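Local coordinates for putative dehydrogenase (Amycolatopsis orientalis, PDB 5A9T), which is an imine reductase that probably uses NADPH to reduce cyclic imines to amines, and binds (R)-1-methyltetrahydroisoquinoline, at residues K220-A223 and P224-D227. Sequence-based numbering, arbitrary orientation.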
ATOM      1  N   LYS A 220      -5.808  -0.323 -10.051  1.00 14.11           N
ATOM      2  CA  LYS A 220      -6.108   0.342 -11.349  1.00 15.23           C
ATOM      3  C   LYS A 220      -7.020  -0.527 -12.185  1.00 16.85           C
ATOM      4  O   LYS A 220      -7.955  -0.008 -12.885  1.00 19.16           O
ATOM      5  CB  LYS A 220      -4.839   0.725 -12.104  1.00 17.39           C
ATOM      6  CG  LYS A 220      -4.181   1.927 -11.479  1.00 21.21           C
ATOM      7  CD  LYS A 220      -2.727   2.076 -11.894  1.00 25.25           C
ATOM      8  CE  LYS A 220      -2.577   2.395 -13.367  1.00 31.82           C
ATOM      9  NZ  LYS A 220      -3.061   3.759 -13.637  1.00 34.43           N
ATOM     10  N   ALA A 221      -6.781  -1.827 -12.185  1.00 15.31           N
ATOM     11  CA  ALA A 221      -7.572  -2.742 -13.031  1.00 15.26           C
ATOM     12  C   ALA A 221      -8.974  -2.927 -12.510  1.00 16.91           C
ATOM     13  O   ALA A 221      -9.856  -3.439 -13.242  1.00 19.38           O
ATOM     14  CB  ALA A 221      -6.896  -4.088 -13.140  1.00 16.13           C
ATOM     15  N   GLU A 222      -9.195  -2.705 -11.217  1.00 14.61           N
ATOM     16  CA  GLU A 222     -10.412  -3.007 -10.494  1.00 15.57           C
ATOM     17  C   GLU A 222     -11.299  -1.814 -10.226  1.00 14.15           C
ATOM     18  O   GLU A 222     -12.497  -1.888  -9.947  1.00 14.75           O
ATOM     19  CB  GLU A 222     -10.176  -3.776  -9.181  1.00 16.06           C
ATOM     20  CG  GLU A 222      -9.569  -5.109  -9.427  1.00 19.17           C
ATOM     21  CD  GLU A 222     -10.505  -6.161 -10.009  1.00 22.55           C
ATOM     22  OE1 GLU A 222     -11.721  -5.952 -10.117  1.00 22.77           O
ATOM     23  OE2 GLU A 222      -9.932  -7.245 -10.389  1.00 27.00           O
ATOM     24  N   ALA A 223     -10.726  -0.606 -10.319  1.00 14.35           N
ATOM     25  CA  ALA A 223     -11.477   0.588  -9.872  1.00 15.24           C
ATOM     26  C   ALA A 223     -12.770   0.844 -10.699  1.00 14.46           C
ATOM     27  O   ALA A 223     -13.777   1.170 -10.135  1.00 15.11           O
ATOM     28  CB  ALA A 223     -10.550   1.819  -9.774  1.00 15.57           C
ATOM     29  N   PRO A 224     -12.727   0.665 -12.073  1.00 15.11           N
ATOM     30  CA  PRO A 224     -14.017   0.865 -12.790  1.00 14.68           C
ATOM     31  C   PRO A 224     -15.058  -0.130 -12.365  1.00 13.84           C
ATOM     32  O   PRO A 224     -16.256   0.219 -12.435  1.00 16.86           O
ATOM     33  CB  PRO A 224     -13.596   0.732 -14.278  1.00 15.12           C
ATOM     34  CG  PRO A 224     -12.186   1.166 -14.294  1.00 15.33           C
ATOM     35  CD  PRO A 224     -11.587   0.578 -12.992  1.00 15.16           C
ATOM     36  N   THR A 225     -14.665  -1.344 -12.004  1.00 15.23           N
ATOM     37  CA  THR A 225     -15.613  -2.344 -11.541  1.00 16.04           C
ATOM     38  C   THR A 225     -16.244  -1.962 -10.173  1.00 16.20           C
ATOM     39  O   THR A 225     -17.441  -2.051  -9.895  1.00 16.67           O
ATOM     40  CB  THR A 225     -14.933  -3.734 -11.469  1.00 18.81           C
ATOM     41  OG1 THR A 225     -14.492  -4.058 -12.758  1.00 18.65           O
ATOM     42  CG2 THR A 225     -15.914  -4.798 -11.040  1.00 19.93           C
ATOM     43  N   ILE A 226     -15.422  -1.327  -9.305  1.00 14.57           N
ATOM     44  CA  ILE A 226     -15.914  -0.741  -8.084  1.00 15.93           C
ATOM     45  C   ILE A 226     -16.991   0.271  -8.295  1.00 16.71           C
ATOM     46  O   ILE A 226     -18.074   0.281  -7.686  1.00 17.62           O
ATOM     47  CB  ILE A 226     -14.751  -0.255  -7.167  1.00 17.24           C
ATOM     48  CG1 ILE A 226     -13.866  -1.415  -6.708  1.00 16.99           C
ATOM     49  CG2 ILE A 226     -15.336   0.592  -6.046  1.00 17.51           C
ATOM     50  CD1 ILE A 226     -12.536  -0.968  -6.172  1.00 21.70           C
ATOM     51  N   ASP A 227     -16.721   1.207  -9.212  1.00 15.39           N
ATOM     52  CA  ASP A 227     -17.664   2.251  -9.501  1.00 15.48           C
ATOM     53  C   ASP A 227     -18.964   1.713 -10.142  1.00 16.27           C
ATOM     54  O   ASP A 227     -20.036   2.232  -9.873  1.00 18.53           O
ATOM     55  CB  ASP A 227     -17.017   3.266 -10.458  1.00 17.32           C
ATOM     56  CG  ASP A 227     -15.930   4.033  -9.789  1.00 17.21           C
ATOM     57  OD1 ASP A 227     -16.130   4.304  -8.541  1.00 18.45           O
ATOM     58  OD2 ASP A 227     -14.905   4.397 -10.465  1.00 16.78           O
TER
HETATM   59  O   HOH W   1     -13.355  -6.589 -12.789  1.00 23.71           O
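Glu222 and Ala223 accept backbone bonds from the next turn of the helix, past a kink at Pro224. Ile226 N donates to Glu222 O at 3.0 Å, and Asp227 N donates to Ala223 O at 3.1 Å. Both are nearly straight i to i+4 bonds. Neither Pro224 N nor Thr225 N makes such a bond to the turn before. Pro224 has no N-H, and its CD lies 3.7 Å from Lys220 O, the carbonyl that a regular helix would use.

Ala223 CB packs on Pro224 CD at 3.6 Å, the apolar contact here. Ile226 sets CG1 beside its own backbone N (chi1 -63°), which brings CG1 into van der Waals contact with Glu222 O at 3.5 Å.

The side chains of Glu222 and Thr225 run side by side, pointing the same way. One water joins them, donating to Glu222 OE1 at 3.2 Å and hydrogen-bonded to Thr225 OG1 at 2.8 Å.

Lys220, Ala221, Ala223 and Ile226 belong to a calcium site seen in a structure of this protein, though no calcium is bound to them here. The segment forms the last turns of helix 199-228 in the C-terminal helical domain. Ile226 packs on Tyr231, Tyr283 and Arg290. Lys220 salt-bridges Asp208 of the second subunit. Asp227 accepts hydrogen bonds from Ala199 N and Ala200 N at the start of that subunit's helix 199-228, so this helix end lies at the dimer interface.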